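Long-range contacts in odorant binding protein (AGAP010409-PA) (Anopheles gambiae, PDB 3L4A), which probably binds odorants or other small hydrophobic ligands in the extracellular fluid, as a secreted, all-helical member of the PBP/GOBP family: residues 40-45 with 99-104; 83-88 with 104-109. One frame throughout, in Å; residues are numbered along the deposited sequence. Where two conformers were deposited one is given.

Contact 1. Residues 40-45 with 99-104; sequences CFVRCI and RAYSAF
Val42 reaches from helix 36-48 to helix 96-105 and sets one methyl against each of two aromatic rings, Tyr101 and Phe104. CG1 lies 3.7 Å from CD2 of Phe104, approaching that ring obliquely as the two side chains run past each other in opposite directions. CG2 meets the other ring at its edge, near the ring plane, 4.0 Å from Tyr101 CD2. The fork is set by chi1 of Val42 (164°), which places CG1 anti to the backbone N and leaves CG2 beside that N, so the methyls part toward rings one helical turn apart.

A methylene-to-methyl contact lies beside this wedge. Arg43 CB rests 3.5 Å from the methyl CB of Ala100, and here the backbones draw nearest, with Arg43 CA 5.2 Å from Ala100 CA. The small Ala100 side chain is consistent with the close approach of the segment axes, 8.0 Å at an angle of 75°.

Polar and covalent ties lie outside the interface. Arg43, extended from CG to NE, carries its guanidinium away from helix 96-105 to a salt bridge with Asp54, while Tyr101 OH is hydrogen-bonded to Phe32 O. Two disulfides anchor helix 36-48: Cys40 to Cys97, at the start of the partner helix, and Cys44 to Cys11 of helix 5-14.

Between the two segments the chemistry is thus purely apolar: methyls, ring carbons and the Arg43 methylene make the fit, whereas the Cys40-Cys97 bond, characteristic of the disulfide-braced odorant-binding protein fold, ties the pair covalently.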
ATOM      1  N   CYS A  40       5.328   8.280  -3.470  1.00  7.63           N
ATOM      2  CA  CYS A  40       4.225   9.163  -3.135  1.00  8.71           C
ATOM      3  C   CYS A  40       2.905   8.703  -3.739  1.00  8.63           C
ATOM      4  O   CYS A  40       1.850   8.869  -3.128  1.00  8.30           O
ATOM      5  CB  CYS A  40       4.535  10.610  -3.531  1.00  8.86           C
ATOM      6  SG  CYS A  40       5.828  11.382  -2.525  1.00 11.54           S
ATOM      7  N   PHE A  41       2.961   8.107  -4.924  1.00  7.87           N
ATOM      8  CA  PHE A  41       1.767   7.561  -5.550  1.00  6.82           C
ATOM      9  C   PHE A  41       1.164   6.442  -4.690  1.00  8.67           C
ATOM     10  O   PHE A  41      -0.046   6.409  -4.458  1.00  7.46           O
ATOM     11  CB  PHE A  41       2.075   7.054  -6.962  1.00  9.91           C
ATOM     12  CG  PHE A  41       0.864   6.553  -7.694  1.00  8.93           C
ATOM     13  CD1 PHE A  41      -0.015   7.446  -8.289  1.00  8.68           C
ATOM     14  CD2 PHE A  41       0.592   5.197  -7.772  1.00 11.33           C
ATOM     15  CE1 PHE A  41      -1.132   6.999  -8.965  1.00  6.05           C
ATOM     16  CE2 PHE A  41      -0.529   4.737  -8.443  1.00 14.48           C
ATOM     17  CZ  PHE A  41      -1.396   5.643  -9.038  1.00  9.98           C
ATOM     18  N   VAL A  42       2.012   5.525  -4.229  1.00  7.12           N
ATOM     19  CA  VAL A  42       1.561   4.429  -3.387  1.00  8.32           C
ATOM     20  C   VAL A  42       0.974   4.956  -2.077  1.00  6.89           C
ATOM     21  O   VAL A  42      -0.078   4.498  -1.627  1.00  6.89           O
ATOM     22  CB  VAL A  42       2.706   3.447  -3.135  1.00  7.13           C
ATOM     23  CG1 VAL A  42       2.370   2.525  -1.963  1.00  8.87           C
ATOM     24  CG2 VAL A  42       2.987   2.669  -4.416  1.00  8.50           C
ATOM     25  N   ARG A  43       1.624   5.945  -1.480  1.00  7.50           N
ATOM     26  CA  ARG A  43       1.052   6.596  -0.304  1.00  7.35           C
ATOM     27  C   ARG A  43      -0.349   7.133  -0.605  1.00  8.54           C
ATOM     28  O   ARG A  43      -1.283   6.923   0.162  1.00  8.58           O
ATOM     29  CB  ARG A  43       1.944   7.727   0.189  1.00  7.90           C
ATOM     30  CG  ARG A  43       1.319   8.547   1.308  1.00  9.29           C
ATOM     31  CD  ARG A  43       2.314   9.532   1.876  1.00  9.04           C
ATOM     32  NE  ARG A  43       1.712  10.394   2.892  1.00 12.73           N
ATOM     33  CZ  ARG A  43       1.115  11.551   2.624  1.00 14.42           C
ATOM     34  NH1 ARG A  43       1.056  11.997   1.374  1.00 16.36           N
ATOM     35  NH2 ARG A  43       0.593  12.268   3.607  1.00 18.06           N
ATOM     36  N   CYS A  44      -0.492   7.838  -1.721  1.00  7.49           N
ATOM     37  CA  CYS A  44      -1.764   8.443  -2.085  1.00  6.76           C
ATOM     38  C   CYS A  44      -2.862   7.394  -2.229  1.00  7.87           C
ATOM     39  O   CYS A  44      -3.963   7.563  -1.715  1.00  8.24           O
ATOM     40  CB  CYS A  44      -1.607   9.237  -3.385  1.00  6.92           C
ATOM     41  SG  CYS A  44      -3.112  10.085  -3.914  1.00 10.41           S
ATOM     42  N   ILE A  45      -2.568   6.309  -2.943  1.00  9.63           N
ATOM     43  CA  ILE A  45      -3.563   5.255  -3.149  1.00  7.88           C
ATOM     44  C   ILE A  45      -3.955   4.631  -1.808  1.00  9.11           C
ATOM     45  O   ILE A  45      -5.134   4.378  -1.535  1.00  9.48           O
ATOM     46  CB  ILE A  45      -3.036   4.152  -4.089  1.00 12.17           C
ATOM     47  CG1 ILE A  45      -2.764   4.713  -5.492  1.00 15.44           C
ATOM     48  CG2 ILE A  45      -4.012   2.982  -4.131  1.00 21.96           C
ATOM     49  CD1 ILE A  45      -3.943   5.349  -6.146  1.00 19.97           C
ATOM     50  N   ARG A  99       8.057   6.094   3.683  1.00  8.96           N
ATOM     51  CA  ARG A  99       7.483   5.300   4.761  1.00  7.83           C
ATOM     52  C   ARG A  99       6.323   4.432   4.267  1.00  9.67           C
ATOM     53  O   ARG A  99       6.266   3.231   4.564  1.00  9.46           O
ATOM     54  CB  ARG A  99       7.029   6.200   5.910  1.00 11.27           C
ATOM     55  CG  ARG A  99       6.583   5.442   7.146  1.00 10.13           C
ATOM     56  CD  ARG A  99       5.860   6.351   8.117  1.00 12.13           C
ATOM     57  NE  ARG A  99       6.754   7.384   8.624  1.00 11.71           N
ATOM     58  CZ  ARG A  99       6.349   8.430   9.334  1.00 20.59           C
ATOM     59  NH1 ARG A  99       5.061   8.581   9.617  1.00 18.51           N
ATOM     60  NH2 ARG A  99       7.233   9.326   9.754  1.00 18.85           N
ATOM     61  N   ALA A 100       5.394   5.034   3.525  1.00  7.32           N
ATOM     62  CA  ALA A 100       4.251   4.289   3.014  1.00  8.66           C
ATOM     63  C   ALA A 100       4.706   3.203   2.054  1.00  8.94           C
ATOM     64  O   ALA A 100       4.203   2.083   2.089  1.00  7.94           O
ATOM     65  CB  ALA A 100       3.252   5.225   2.323  1.00  9.67           C
ATOM     66  N   TYR A 101       5.657   3.529   1.181  1.00  7.89           N
ATOM     67  CA  TYR A 101       6.132   2.549   0.218  1.00  7.12           C
ATOM     68  C   TYR A 101       6.793   1.363   0.925  1.00  8.82           C
ATOM     69  O   TYR A 101       6.520   0.201   0.597  1.00  8.36           O
ATOM     70  CB  TYR A 101       7.101   3.211  -0.760  1.00  9.02           C
ATOM     71  CG  TYR A 101       7.528   2.316  -1.900  1.00  8.21           C
ATOM     72  CD1 TYR A 101       8.722   1.612  -1.840  1.00 10.50           C
ATOM     73  CD2 TYR A 101       6.748   2.189  -3.043  1.00 10.09           C
ATOM     74  CE1 TYR A 101       9.116   0.790  -2.884  1.00 14.33           C
ATOM     75  CE2 TYR A 101       7.134   1.365  -4.095  1.00 11.57           C
ATOM     76  CZ  TYR A 101       8.321   0.672  -4.003  1.00 13.17           C
ATOM     77  OH  TYR A 101       8.727  -0.148  -5.034  1.00 16.02           O
ATOM     78  N   SER A 102       7.647   1.662   1.902  1.00  8.43           N
ATOM     79  CA  SER A 102       8.283   0.621   2.698  1.00  8.11           C
ATOM     80  C   SER A 102       7.242  -0.252   3.388  1.00  8.40           C
ATOM     81  O   SER A 102       7.348  -1.477   3.392  1.00  9.10           O
ATOM     82  CB  SER A 102       9.229   1.218   3.736  0.76  9.39           C
ATOM     83  OG  SER A 102       9.891   0.183   4.445  0.76 13.38           O
ATOM     84  N   ALA A 103       6.224   0.378   3.964  1.00  8.13           N
ATOM     85  CA  ALA A 103       5.168  -0.365   4.638  1.00  7.29           C
ATOM     86  C   ALA A 103       4.513  -1.348   3.680  1.00  8.97           C
ATOM     87  O   ALA A 103       4.363  -2.534   3.993  1.00 10.27           O
ATOM     88  CB  ALA A 103       4.132   0.597   5.212  1.00  9.39           C
ATOM     89  N   PHE A 104       4.130  -0.864   2.504  1.00  7.85           N
ATOM     90  CA  PHE A 104       3.430  -1.719   1.558  1.00 11.39           C
ATOM     91  C   PHE A 104       4.289  -2.846   0.984  1.00 11.30           C
ATOM     92  O   PHE A 104       3.761  -3.857   0.527  1.00 10.59           O
ATOM     93  CB  PHE A 104       2.760  -0.894   0.461  1.00 13.52           C
ATOM     94  CG  PHE A 104       1.414  -0.344   0.865  1.00 10.68           C
ATOM     95  CD1 PHE A 104       0.306  -1.176   0.930  1.00 14.20           C
ATOM     96  CD2 PHE A 104       1.262   0.999   1.192  1.00 11.91           C
ATOM     97  CE1 PHE A 104      -0.935  -0.683   1.307  1.00 13.25           C
ATOM     98  CE2 PHE A 104       0.024   1.502   1.562  1.00 15.86           C
ATOM     99  CZ  PHE A 104      -1.077   0.657   1.618  1.00 14.36           C
TER

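Contact 2. Residues 83-88 with 104-109; sequences ACLEAK and FQCLRE
Cys84 and Cys106 are joined by a disulfide, SG to SG 2.1 Å, with a chi3 of -90° that is close to the relaxed value for such a bond. It links the last turn of helix 75-87 to the turn between helices 96-105 and 108-117, and is one of the three interlocked disulfides of the classical odorant-binding protein fold. Cys84 holds its sulfur anti to the backbone N (chi1 -178°), directing it out from its helix, whereas SG of Cys106 lies anti to its own carbonyl carbon.

Around the bridge, two side chains of segment 83-88 pack on the sulfur of Cys106. Leu85 brings its CD2 branch to 3.8 Å from Cys106 SG. The aliphatic part of Lys88 runs past the same atom, with CE 3.4 Å from Cys106 SG. Beyond it the chain bends at chi4 (-73°), bringing NZ alongside Gln105, whose side chain it crosses at about a right angle. Lys88 NZ forms a weak hydrogen bond to Ser102 OG.

Backbone hydrogen bonds form the next shell around the cysteines. Gln105 to Arg108 form a type I beta turn, in which Arg108 N donates to Gln105 O at 3.2 Å, and Leu107 N is hydrogen-bonded to Phe104 O. Leu107 takes the N-cap position of helix 108-117. Ala87 N donates to Ala83 O, 3.0 Å away. His81, a turn before Cys84, touches Cys106 and Leu107.

A disulfide with Leu85 and the aliphatic part of Lys88 packed on its Cys106 sulfur therefore pins the turn between two helices to the end of a third, a cross-link that should restrict their relative movement.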
ATOM      1  N   ALA A  83       4.450  -8.082  12.345  1.00  9.42           N
ATOM      2  CA  ALA A  83       5.876  -8.286  12.569  1.00  9.23           C
ATOM      3  C   ALA A  83       6.747  -7.691  11.452  1.00  9.12           C
ATOM      4  O   ALA A  83       7.778  -7.060  11.724  1.00  9.33           O
ATOM      5  CB  ALA A  83       6.173  -9.771  12.744  1.00  9.86           C
ATOM      6  N   CYS A  84       6.330  -7.887  10.207  1.00  8.03           N
ATOM      7  CA  CYS A  84       7.049  -7.326   9.073  1.00  7.49           C
ATOM      8  C   CYS A  84       7.118  -5.808   9.194  1.00  9.99           C
ATOM      9  O   CYS A  84       8.179  -5.214   9.038  1.00  9.95           O
ATOM     10  CB  CYS A  84       6.365  -7.732   7.771  1.00  9.28           C
ATOM     11  SG  CYS A  84       7.189  -7.133   6.286  1.00 10.85           S
ATOM     12  N   LEU A  85       5.980  -5.184   9.479  1.00  8.84           N
ATOM     13  CA  LEU A  85       5.919  -3.728   9.578  1.00  8.68           C
ATOM     14  C   LEU A  85       6.746  -3.216  10.745  1.00 11.39           C
ATOM     15  O   LEU A  85       7.437  -2.207  10.628  1.00 11.82           O
ATOM     16  CB  LEU A  85       4.457  -3.269   9.695  1.00  8.52           C
ATOM     17  CG  LEU A  85       3.655  -3.573   8.430  1.00  9.43           C
ATOM     18  CD1 LEU A  85       2.153  -3.525   8.666  1.00 11.92           C
ATOM     19  CD2 LEU A  85       4.061  -2.594   7.324  1.00  8.92           C
ATOM     20  N   GLU A  86       6.685  -3.904  11.877  1.00 10.61           N
ATOM     21  CA  GLU A  86       7.483  -3.502  13.025  0.63 11.50           C
ATOM     22  C   GLU A  86       8.968  -3.544  12.669  1.00 11.75           C
ATOM     23  O   GLU A  86       9.736  -2.656  13.067  1.00 14.80           O
ATOM     24  CB  GLU A  86       7.177  -4.391  14.238  0.63 12.50           C
ATOM     25  CG  GLU A  86       5.798  -4.169  14.847  0.63 13.46           C
ATOM     26  CD  GLU A  86       5.650  -2.800  15.489  0.63 23.34           C
ATOM     27  OE1 GLU A  86       6.682  -2.195  15.852  0.63 34.05           O
ATOM     28  OE2 GLU A  86       4.502  -2.327  15.630  0.63 34.24           O
ATOM     29  N   ALA A  87       9.366  -4.559  11.906  1.00 10.42           N
ATOM     30  CA  ALA A  87      10.769  -4.730  11.534  1.00 14.28           C
ATOM     31  C   ALA A  87      11.271  -3.624  10.617  1.00 21.04           C
ATOM     32  O   ALA A  87      12.476  -3.421  10.488  1.00 23.79           O
ATOM     33  CB  ALA A  87      10.998  -6.097  10.895  1.00 13.11           C
ATOM     34  N   LYS A  88      10.346  -2.907   9.986  1.00 15.38           N
ATOM     35  CA  LYS A  88      10.708  -1.822   9.080  1.00 15.91           C
ATOM     36  C   LYS A  88      10.902  -0.475   9.773  1.00 16.18           C
ATOM     37  O   LYS A  88      11.280   0.506   9.126  1.00 18.01           O
ATOM     38  CB  LYS A  88       9.682  -1.715   7.959  1.00 17.20           C
ATOM     39  CG  LYS A  88       9.821  -2.841   6.958  1.00 22.30           C
ATOM     40  CD  LYS A  88       8.722  -2.805   5.932  1.00 21.98           C
ATOM     41  CE  LYS A  88       9.085  -3.684   4.738  1.00 19.00           C
ATOM     42  NZ  LYS A  88      10.143  -3.065   3.891  1.00 19.61           N
ATOM     43  N   PHE A 104       4.130  -0.864   2.504  1.00  7.85           N
ATOM     44  CA  PHE A 104       3.430  -1.719   1.558  1.00 11.39           C
ATOM     45  C   PHE A 104       4.289  -2.846   0.984  1.00 11.30           C
ATOM     46  O   PHE A 104       3.761  -3.857   0.527  1.00 10.59           O
ATOM     47  CB  PHE A 104       2.760  -0.894   0.461  1.00 13.52           C
ATOM     48  CG  PHE A 104       1.414  -0.344   0.865  1.00 10.68           C
ATOM     49  CD1 PHE A 104       0.306  -1.176   0.930  1.00 14.20           C
ATOM     50  CD2 PHE A 104       1.262   0.999   1.192  1.00 11.91           C
ATOM     51  CE1 PHE A 104      -0.935  -0.683   1.307  1.00 13.25           C
ATOM     52  CE2 PHE A 104       0.024   1.502   1.562  1.00 15.86           C
ATOM     53  CZ  PHE A 104      -1.077   0.657   1.618  1.00 14.36           C
ATOM     54  N   GLN A 105       5.609  -2.704   1.033  1.00  8.38           N
ATOM     55  CA  GLN A 105       6.467  -3.805   0.613  1.00  9.96           C
ATOM     56  C   GLN A 105       6.194  -5.084   1.415  1.00 10.68           C
ATOM     57  O   GLN A 105       6.383  -6.191   0.907  1.00 10.57           O
ATOM     58  CB  GLN A 105       7.944  -3.420   0.696  1.00  9.87           C
ATOM     59  CG  GLN A 105       8.381  -2.424  -0.374  1.00 12.79           C
ATOM     60  CD  GLN A 105       9.841  -2.074  -0.258  1.00 21.51           C
ATOM     61  OE1 GLN A 105      10.544  -1.959  -1.263  1.00 27.02           O
ATOM     62  NE2 GLN A 105      10.315  -1.914   0.972  1.00 20.18           N
ATOM     63  N   CYS A 106       5.743  -4.936   2.655  1.00  7.69           N
ATOM     64  CA  CYS A 106       5.403  -6.109   3.460  1.00  8.57           C
ATOM     65  C   CYS A 106       4.301  -6.937   2.820  1.00 10.71           C
ATOM     66  O   CYS A 106       4.271  -8.157   2.977  1.00 12.69           O
ATOM     67  CB  CYS A 106       4.971  -5.692   4.860  1.00  8.25           C
ATOM     68  SG  CYS A 106       6.369  -5.288   5.920  1.00 11.26           S
ATOM     69  N   LEU A 107       3.415  -6.278   2.081  1.00  8.97           N
ATOM     70  CA  LEU A 107       2.251  -6.957   1.510  1.00 10.48           C
ATOM     71  C   LEU A 107       2.440  -7.318   0.036  1.00 13.27           C
ATOM     72  O   LEU A 107       1.504  -7.778  -0.616  1.00 11.32           O
ATOM     73  CB  LEU A 107       0.968  -6.145   1.736  0.54 13.30           C
ATOM     74  CG  LEU A 107       0.386  -6.200   3.159  0.54 12.35           C
ATOM     75  CD1 LEU A 107       1.141  -5.285   4.106  0.54 12.36           C
ATOM     76  CD2 LEU A 107      -1.094  -5.849   3.162  0.54 15.25           C
ATOM     77  N   ARG A 108       3.646  -7.117  -0.488  1.00 12.24           N
ATOM     78  CA  ARG A 108       3.903  -7.370  -1.906  1.00 12.16           C
ATOM     79  C   ARG A 108       3.549  -8.799  -2.314  1.00 12.00           C
ATOM     80  O   ARG A 108       2.819  -9.004  -3.285  1.00 12.37           O
ATOM     81  CB  ARG A 108       5.364  -7.059  -2.257  1.00 16.20           C
ATOM     82  CG  ARG A 108       5.778  -7.530  -3.654  1.00 19.84           C
ATOM     83  CD  ARG A 108       7.221  -7.148  -3.972  1.00 23.04           C
ATOM     84  NE  ARG A 108       7.635  -7.660  -5.278  1.00 29.62           N
ATOM     85  CZ  ARG A 108       8.900  -7.870  -5.629  1.00 37.89           C
ATOM     86  NH1 ARG A 108       9.878  -7.614  -4.771  1.00 39.34           N
ATOM     87  NH2 ARG A 108       9.188  -8.339  -6.838  1.00 33.79           N
ATOM     88  N   GLU A 109       4.070  -9.777  -1.585  1.00 14.33           N
ATOM     89  CA  GLU A 109       3.838 -11.179  -1.928  1.00 13.10           C
ATOM     90  C   GLU A 109       2.343 -11.510  -1.939  1.00 16.78           C
ATOM     91  O   GLU A 109       1.881 -12.266  -2.788  1.00 13.63           O
ATOM     92  CB  GLU A 109       4.593 -12.117  -0.977  1.00 15.24           C
ATOM     93  CG  GLU A 109       6.108 -12.109  -1.139  1.00 18.67           C
ATOM     94  CD  GLU A 109       6.791 -11.039  -0.306  1.00 21.09           C
ATOM     95  OE1 GLU A 109       8.040 -11.071  -0.215  1.00 21.90           O
ATOM     96  OE2 GLU A 109       6.084 -10.174   0.261  1.00 16.46           O
TER

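Helix 96-105 serves both contacts, and Phe104 belongs to each: its ring packs on Val42 in contact 1, while its carbonyl accepts a turn bond in contact 2. The two centres lie about 12 Å apart, contact 1 nearer the centre of the molecule although most of its touching residues are partly exposed, contact 2 farther out but partly buried. Their chemistry differs with place: a mid-helix crossing held by apolar packing, against a direct disulfide at helix ends. They also touch, Lys88 CE lying 3.1 Å from Ser102 O and Leu85 CD2 3.3 Å from Ala103 O. Helix 96-105 and the turn after it thus connect helix 36-48 with helix 75-87.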